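PDB 6OFQ: heme-binding protein A / AI-2 binding protein A from Helicobacter pylori SS1, which binds peptides in the periplasm, here the peptide STSA, and probably delivers them to an ABC transporter for uptake. Local coordinates for residues F35-D40 / V243-I248; I263-G268 / S505-L510; S297-K302 / G456-S461. All blocks are in the same frame, centred on the assembly; numbering follows the deposited sequence.

Contact 1 (F35-D40 / V243-I248); sequences FARGAD and VVVRTI
Arg37 lays its guanidinium group over a methyl of Val245: CG1 of Val245 stands 3.5 Å above the guanidinium plane, displaced toward the rim, and 3.6 Å from Arg37 NH2. CA of Asp40 lies against the opposite face, so the flat group is layered between its own segment and the neighbouring strand. The chain reaches this place by folding early. CG sits between the backbone N and the carbonyl carbon (chi1 51°), and a further bend at chi2 carries the group across Thr247, with Arg37 NE 3.2 Å from Thr247 OG1. Charge and water fix the outer atoms: Arg37 NH2 forms a salt bridge with Asp40 OD1 at 3.3 Å, and NH1 pairs with Glu53. A water in the guanidinium plane accepts from NH2 and is also bonded to Val245 O and Thr247 OG1. OD2 of Asp40 accepts from Trp219 and Asp222.

Beneath these groups the strands run parallel, 22° apart, laddered by alternating backbone bonds such as Arg246 N to Phe35 O (2.8 Å) and Ile248 N to Arg37 O (2.9 Å). Phe35 lies alongside Val245 on the face that carries Arg37. On the other face Ala36 CB meets Ile248 CD1 at 4.0 Å, and the same CD1 lies under the centre of the Arg246 guanidinium, whose NH1 is salt-bridged to Glu262.

Strand 32-37 runs between strands 242-247 and 265-266 of a five-stranded mixed sheet; helix 52-61 packs Val56 against Phe35, Arg37 and Val245, and helix 251-259 touches Ala36 and Ile248.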
# COMPACT_ATOMS: atom_id res chain seq x y z
N PHE A 35 -0.08 -17.39 8.97
CA PHE A 35 -0.55 -16.00 8.99
C PHE A 35 -1.91 -16.04 8.30
O PHE A 35 -2.04 -16.70 7.26
CB PHE A 35 0.42 -15.19 8.15
CG PHE A 35 0.11 -13.75 7.93
CD1 PHE A 35 -0.65 -13.33 6.86
CD2 PHE A 35 0.64 -12.75 8.71
CE1 PHE A 35 -0.90 -11.98 6.64
CE2 PHE A 35 0.42 -11.40 8.50
CZ PHE A 35 -0.38 -11.02 7.44
N ALA A 36 -2.87 -15.30 8.82
CA ALA A 36 -4.16 -15.23 8.16
C ALA A 36 -4.56 -13.77 7.96
O ALA A 36 -4.30 -12.87 8.75
CB ALA A 36 -5.22 -15.95 9.01
N ARG A 37 -5.33 -13.59 6.89
CA ARG A 37 -5.76 -12.30 6.42
C ARG A 37 -7.04 -12.43 5.64
O ARG A 37 -7.52 -13.52 5.34
CB ARG A 37 -4.63 -11.63 5.64
CG ARG A 37 -3.99 -12.46 4.54
CD ARG A 37 -4.84 -12.62 3.30
NE ARG A 37 -4.19 -13.31 2.18
CZ ARG A 37 -3.24 -12.83 1.38
NH1 ARG A 37 -2.81 -11.61 1.62
NH2 ARG A 37 -2.67 -13.56 0.47
N GLY A 38 -7.69 -11.32 5.36
CA GLY A 38 -9.05 -11.28 4.85
C GLY A 38 -9.27 -11.46 3.39
O GLY A 38 -10.34 -11.93 2.99
N ALA A 39 -8.32 -11.12 2.52
CA ALA A 39 -8.45 -11.19 1.05
C ALA A 39 -7.11 -11.59 0.47
O ALA A 39 -6.05 -11.12 0.89
CB ALA A 39 -8.91 -9.87 0.51
N ASP A 40 -7.21 -12.43 -0.54
CA ASP A 40 -6.01 -12.93 -1.23
C ASP A 40 -5.30 -11.82 -2.02
O ASP A 40 -5.87 -10.82 -2.34
CB ASP A 40 -6.44 -14.04 -2.18
CG ASP A 40 -5.32 -14.94 -2.66
OD1 ASP A 40 -4.19 -14.90 -2.11
OD2 ASP A 40 -5.62 -15.68 -3.64
N VAL A 243 6.16 -20.28 5.73
CA VAL A 243 5.05 -19.44 6.06
C VAL A 243 3.86 -19.85 5.19
O VAL A 243 3.97 -19.91 3.97
CB VAL A 243 5.34 -17.94 5.85
CG1 VAL A 243 4.12 -17.10 6.24
CG2 VAL A 243 6.59 -17.52 6.61
N VAL A 244 2.74 -20.11 5.85
CA VAL A 244 1.47 -20.35 5.18
C VAL A 244 0.67 -19.07 5.35
O VAL A 244 0.33 -18.68 6.46
CB VAL A 244 0.75 -21.59 5.73
CG1 VAL A 244 -0.47 -21.87 4.91
CG2 VAL A 244 1.62 -22.81 5.74
N VAL A 245 0.31 -18.46 4.22
CA VAL A 245 -0.48 -17.24 4.21
C VAL A 245 -1.89 -17.66 3.81
O VAL A 245 -2.12 -17.95 2.62
CB VAL A 245 0.10 -16.19 3.24
CG1 VAL A 245 -0.77 -14.93 3.21
CG2 VAL A 245 1.52 -15.84 3.62
N ARG A 246 -2.78 -17.70 4.80
CA ARG A 246 -4.15 -18.12 4.58
C ARG A 246 -5.07 -16.94 4.37
O ARG A 246 -4.96 -15.87 4.99
CB ARG A 246 -4.64 -18.91 5.79
CG ARG A 246 -3.94 -20.26 5.94
CD ARG A 246 -4.58 -21.27 6.90
NE ARG A 246 -5.96 -21.49 6.52
CZ ARG A 246 -6.91 -21.97 7.33
NH1 ARG A 246 -6.61 -22.35 8.54
NH2 ARG A 246 -8.18 -22.04 6.89
N THR A 247 -6.04 -17.16 3.50
CA THR A 247 -7.19 -16.27 3.33
C THR A 247 -8.41 -16.80 4.04
O THR A 247 -8.88 -17.86 3.68
CB THR A 247 -7.48 -15.99 1.85
OG1 THR A 247 -6.34 -15.40 1.19
CG2 THR A 247 -8.65 -15.03 1.68
N ILE A 248 -8.87 -16.10 5.07
CA ILE A 248 -10.07 -16.46 5.86
C ILE A 248 -10.87 -15.18 5.88
O ILE A 248 -10.60 -14.24 6.63
CB ILE A 248 -9.69 -16.84 7.31
CG1 ILE A 248 -8.77 -18.05 7.28
CG2 ILE A 248 -10.94 -17.13 8.15
CD1 ILE A 248 -8.29 -18.54 8.61
O HOH W 1 -3.74 -16.41 0.92

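Contact 2 (I263-G268 / S505-L510); sequences IMLMTG and SVVPHL
Val507 presses CG1 against CD1 of Leu265 at 3.4 Å, tighter than usual for two methyls. That branch stands anti to the backbone N (chi1 174°), and it also borders the carbonyl of Met266. The next residue, Pro508, brings ring atom CD to 3.4 Å from Met266 O; this buried oxygen has no hydrogen-bonding partner and faces carbon, CG1 of Val507 and CD of the proline, which has no N-H to offer. Pro508 O, by contrast, accepts from Met266 N at 3.1 Å, nearly in line with its carbonyl bond, while the Met266 side chain slants past the proline ring.

His509 forms the single backbone bridge, opposite Leu265. Its CB is 3.3 Å from Met264 O and 3.6 Å from Leu265 CD1, and with chi1 at 58° the ring is carried away from the other segment. Both ring nitrogens are engaged, which fixes the ring's rotation: His509 ND1 donates to Leu510 O at 2.8 Å, with the acceptor in the ring plane, and NE2 is bonded to Asp286. With a carboxylate at one nitrogen and a carbonyl at the other, the ring may well be protonated. At Leu510 the backbone N gives a bond of 2.9 Å to Met264 O, tilted 30° from the carbonyl plane. Leu510 CD1 closes the row, meeting Met264 CG at 3.8 Å, the two side chains crossing at about a right angle.

The short strand 265-266 is thus flanked by strand 32-37, its partner in the five-stranded sheet, and by the long strand 497-510, which pairs with strand 283-288 in another sheet; helix 251-259 packs on Met266 through Arg254 and on Pro508 through Leu258.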
# COMPACT_ATOMS: atom_id res chain seq x y z
N ILE A 263 -4.53 -20.78 13.31
CA ILE A 263 -3.62 -19.78 12.71
C ILE A 263 -2.91 -19.10 13.88
O ILE A 263 -3.29 -19.23 15.05
CB ILE A 263 -4.35 -18.76 11.80
CG1 ILE A 263 -5.33 -17.89 12.58
CG2 ILE A 263 -5.06 -19.53 10.70
CD1 ILE A 263 -4.86 -16.50 12.81
N MET A 264 -1.84 -18.35 13.62
CA MET A 264 -0.90 -17.88 14.64
C MET A 264 -0.75 -16.37 14.71
O MET A 264 -0.24 -15.85 15.71
CB MET A 264 0.46 -18.53 14.45
CG MET A 264 0.41 -20.05 14.48
SD MET A 264 1.81 -20.84 13.69
CE MET A 264 3.13 -20.41 14.77
N LEU A 265 -1.10 -15.68 13.64
CA LEU A 265 -0.89 -14.22 13.53
C LEU A 265 -1.91 -13.81 12.48
O LEU A 265 -2.05 -14.46 11.45
CB LEU A 265 0.55 -13.94 13.09
CG LEU A 265 0.98 -12.61 12.45
CD1 LEU A 265 0.93 -11.62 13.54
CD2 LEU A 265 2.42 -12.69 11.98
N MET A 266 -2.61 -12.70 12.72
CA MET A 266 -3.64 -12.25 11.78
C MET A 266 -3.73 -10.74 11.66
O MET A 266 -3.52 -10.00 12.62
CB MET A 266 -5.03 -12.81 12.08
CG MET A 266 -5.41 -12.57 13.50
SD MET A 266 -7.14 -12.88 13.92
CE MET A 266 -8.06 -11.50 13.23
N THR A 267 -4.11 -10.29 10.47
CA THR A 267 -4.45 -8.89 10.27
C THR A 267 -5.96 -8.78 10.22
O THR A 267 -6.70 -9.77 10.00
CB THR A 267 -3.77 -8.34 8.99
OG1 THR A 267 -4.19 -9.13 7.87
CG2 THR A 267 -2.24 -8.33 9.22
N GLY A 268 -6.39 -7.54 10.41
CA GLY A 268 -7.80 -7.20 10.15
C GLY A 268 -8.80 -7.68 11.19
O GLY A 268 -9.89 -8.11 10.80
N SER A 505 -2.79 0.38 14.11
CA SER A 505 -2.42 -0.96 13.64
C SER A 505 -2.70 -1.90 14.82
O SER A 505 -2.06 -1.74 15.86
CB SER A 505 -0.94 -1.11 13.26
OG SER A 505 -0.77 -2.42 12.78
N VAL A 506 -3.52 -2.92 14.61
CA VAL A 506 -3.98 -3.81 15.67
C VAL A 506 -3.82 -5.26 15.21
O VAL A 506 -4.50 -5.65 14.24
CB VAL A 506 -5.42 -3.55 16.11
CG1 VAL A 506 -5.82 -4.49 17.26
CG2 VAL A 506 -5.57 -2.10 16.52
N VAL A 507 -2.84 -5.98 15.77
CA VAL A 507 -2.44 -7.29 15.22
C VAL A 507 -2.41 -8.34 16.31
O VAL A 507 -1.47 -8.44 17.08
CB VAL A 507 -1.07 -7.22 14.50
CG1 VAL A 507 -0.67 -8.66 14.09
CG2 VAL A 507 -1.12 -6.35 13.28
N PRO A 508 -3.49 -9.16 16.38
CA PRO A 508 -3.46 -10.27 17.34
C PRO A 508 -2.61 -11.45 16.91
O PRO A 508 -2.51 -11.76 15.70
CB PRO A 508 -4.93 -10.74 17.30
CG PRO A 508 -5.73 -9.65 16.65
CD PRO A 508 -4.77 -9.03 15.66
N HIS A 509 -1.88 -12.03 17.85
CA HIS A 509 -1.08 -13.19 17.55
C HIS A 509 -0.87 -14.03 18.78
O HIS A 509 -1.13 -13.60 19.90
CB HIS A 509 0.26 -12.80 16.92
CG HIS A 509 1.08 -11.90 17.77
ND1 HIS A 509 1.98 -12.34 18.73
CD2 HIS A 509 1.10 -10.55 17.86
CE1 HIS A 509 2.56 -11.31 19.30
NE2 HIS A 509 2.02 -10.21 18.81
N LEU A 510 -0.47 -15.27 18.56
CA LEU A 510 -0.03 -16.07 19.70
C LEU A 510 1.21 -15.51 20.39
O LEU A 510 2.08 -14.92 19.72
CB LEU A 510 0.18 -17.55 19.29
CG LEU A 510 -0.97 -18.22 18.61
CD1 LEU A 510 -0.58 -19.60 18.13
CD2 LEU A 510 -2.19 -18.36 19.49
O HOH W 2 -4.45 -5.74 11.49

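Contact 3 (S297-K302 / G456-S461); sequences SLNTQK and GSFYKS
Asn299 and Phe458 set their flat groups nearly parallel, amide and ring planes only 9° apart, although the two side chains slant past each other; Asn299 OD1 approaches Phe458 CD1 to 3.6 Å. Gln301 meets the same phenylalanine quite differently. Its side chain crosses that of Phe458 at about a right angle, with the amide turned 63° from the ring plane, and the touching atoms are aliphatic: Gln301 CG rests 3.5 Å from Phe458 CB. A bend at chi2 then swings the amide round to the backbone, where Gln301 NE2 donates to Phe458 O at 3.0 Å, in the carbonyl plane.

Asn299 and Gln301 are brought to the same phenylalanine by a type I beta turn from Asn299 to Lys302, which follows the end of strand 292-298. An Asx turn is built into it: Gln301 N donates to Asn299 OD1 at 3.1 Å, while ND2 of the same amide is bonded to His421 O, so both ends of the amide are held. The partner segment belongs to the loop between helices 445-449 and 462-473, and Ser461 at its end is the N-cap of the second helix.

Thr300 grips this loop with two donors on one acceptor. Its OG1, placed between the backbone N and the carbonyl carbon (chi1 68°), gives a bond of 2.7 Å to Ser457 O, nearly in line with the C=O, whereas Thr300 N reaches that oxygen at 2.9 Å from well above the carbonyl plane. A water donates to Thr300 OG1 and accepts from Lys460 N. Nearer the strand, Ser457 OG receives a weak bond from Leu298 N (3.3 Å) and is also bonded to Pro496 O, in the loop leading to strand 497-510.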
# COMPACT_ATOMS: atom_id res chain seq x y z
N SER A 297 -13.75 8.17 -0.72
CA SER A 297 -13.54 8.80 -2.03
C SER A 297 -14.88 9.37 -2.51
O SER A 297 -15.90 8.70 -2.30
CB SER A 297 -13.10 7.79 -3.12
OG SER A 297 -11.81 7.25 -2.85
N LEU A 298 -14.85 10.58 -3.07
CA LEU A 298 -15.99 11.20 -3.74
C LEU A 298 -15.50 11.47 -5.15
O LEU A 298 -14.47 12.11 -5.36
CB LEU A 298 -16.33 12.53 -3.09
CG LEU A 298 -16.71 12.50 -1.60
CD1 LEU A 298 -16.92 13.85 -1.00
CD2 LEU A 298 -17.93 11.59 -1.37
N ASN A 299 -16.25 10.99 -6.14
CA ASN A 299 -15.76 11.03 -7.52
C ASN A 299 -16.07 12.40 -8.07
O ASN A 299 -17.20 12.68 -8.51
CB ASN A 299 -16.35 9.93 -8.38
CG ASN A 299 -15.71 9.89 -9.77
OD1 ASN A 299 -15.28 10.94 -10.28
ND2 ASN A 299 -15.73 8.70 -10.37
N THR A 300 -15.09 13.28 -7.97
CA THR A 300 -15.25 14.70 -8.28
C THR A 300 -15.53 14.98 -9.78
O THR A 300 -15.79 16.16 -10.10
CB THR A 300 -14.12 15.62 -7.79
OG1 THR A 300 -12.92 15.33 -8.53
CG2 THR A 300 -13.90 15.47 -6.30
N GLN A 301 -15.46 13.97 -10.63
CA GLN A 301 -15.82 14.20 -12.03
C GLN A 301 -17.26 13.91 -12.30
O GLN A 301 -17.65 14.06 -13.47
CB GLN A 301 -14.89 13.42 -12.96
CG GLN A 301 -13.43 13.72 -12.67
CD GLN A 301 -13.06 15.20 -12.84
OE1 GLN A 301 -13.45 15.85 -13.83
NE2 GLN A 301 -12.28 15.74 -11.89
N LYS A 302 -17.99 13.39 -11.32
CA LYS A 302 -19.37 12.98 -11.55
C LYS A 302 -20.34 14.00 -10.98
O LYS A 302 -19.99 14.86 -10.19
CB LYS A 302 -19.64 11.60 -10.96
CG LYS A 302 -18.96 10.52 -11.78
CD LYS A 302 -19.28 9.13 -11.27
CE LYS A 302 -18.73 8.10 -12.23
NZ LYS A 302 -18.90 6.72 -11.75
N GLY A 456 -8.72 8.11 -6.42
CA GLY A 456 -10.10 7.62 -6.49
C GLY A 456 -11.12 8.74 -6.44
O GLY A 456 -12.27 8.50 -6.79
N SER A 457 -10.73 9.94 -6.05
CA SER A 457 -11.61 11.11 -6.10
C SER A 457 -11.53 11.88 -7.42
O SER A 457 -12.20 12.86 -7.65
CB SER A 457 -11.30 12.08 -4.94
OG SER A 457 -11.70 11.52 -3.71
N PHE A 458 -10.59 11.45 -8.26
CA PHE A 458 -10.21 12.17 -9.48
C PHE A 458 -9.97 13.65 -9.19
O PHE A 458 -10.44 14.56 -9.88
CB PHE A 458 -11.27 11.98 -10.59
CG PHE A 458 -11.31 10.58 -11.17
CD1 PHE A 458 -11.94 9.55 -10.53
CD2 PHE A 458 -10.53 10.26 -12.27
CE1 PHE A 458 -11.92 8.25 -11.02
CE2 PHE A 458 -10.61 9.00 -12.83
CZ PHE A 458 -11.27 7.98 -12.19
N TYR A 459 -9.25 13.89 -8.09
CA TYR A 459 -9.00 15.26 -7.69
C TYR A 459 -7.98 15.91 -8.60
O TYR A 459 -6.85 15.42 -8.68
CB TYR A 459 -8.52 15.28 -6.24
CG TYR A 459 -8.23 16.62 -5.63
CD1 TYR A 459 -9.10 17.69 -5.72
CD2 TYR A 459 -7.03 16.84 -4.96
CE1 TYR A 459 -8.79 18.94 -5.20
CE2 TYR A 459 -6.75 18.07 -4.41
CZ TYR A 459 -7.63 19.13 -4.46
OH TYR A 459 -7.25 20.29 -3.86
N LYS A 460 -8.37 16.99 -9.24
CA LYS A 460 -7.49 17.70 -10.18
C LYS A 460 -7.42 19.18 -9.81
O LYS A 460 -8.31 19.95 -10.13
CB LYS A 460 -8.08 17.55 -11.59
CG LYS A 460 -8.09 16.12 -12.08
CD LYS A 460 -8.67 15.95 -13.48
CE LYS A 460 -7.91 16.81 -14.46
NZ LYS A 460 -8.52 16.38 -15.75
N SER A 461 -6.37 19.54 -9.09
CA SER A 461 -6.14 20.91 -8.70
C SER A 461 -4.72 21.24 -9.12
O SER A 461 -3.74 20.64 -8.62
CB SER A 461 -6.27 21.12 -7.20
OG SER A 461 -5.68 22.36 -6.80
O HOH W 3 -9.98 8.96 -2.93
O HOH W 4 -11.26 17.60 -9.00

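In the fold
From the N terminus, strand 32-37 waits some two hundred residues for strand 242-247, and contact 1 closes that loop. Contact 2 opens only afterwards, at 263-268, and closes near the C terminus with 505-510. The two are therefore in series along the chain, yet they touch in space: strand 265-266 lies beside strand 32-37, so the early, middle and late parts of the chain meet at one place. Contact 3 is nested within the loop of contact 2. Its centre lies about 34 Å from that of contact 2, on the opposite side of the chain's centre, and it fastens the 456-461 loop to the end of strand 292-298. That strand is a neighbour of 497-510, so one sheet extends to both places.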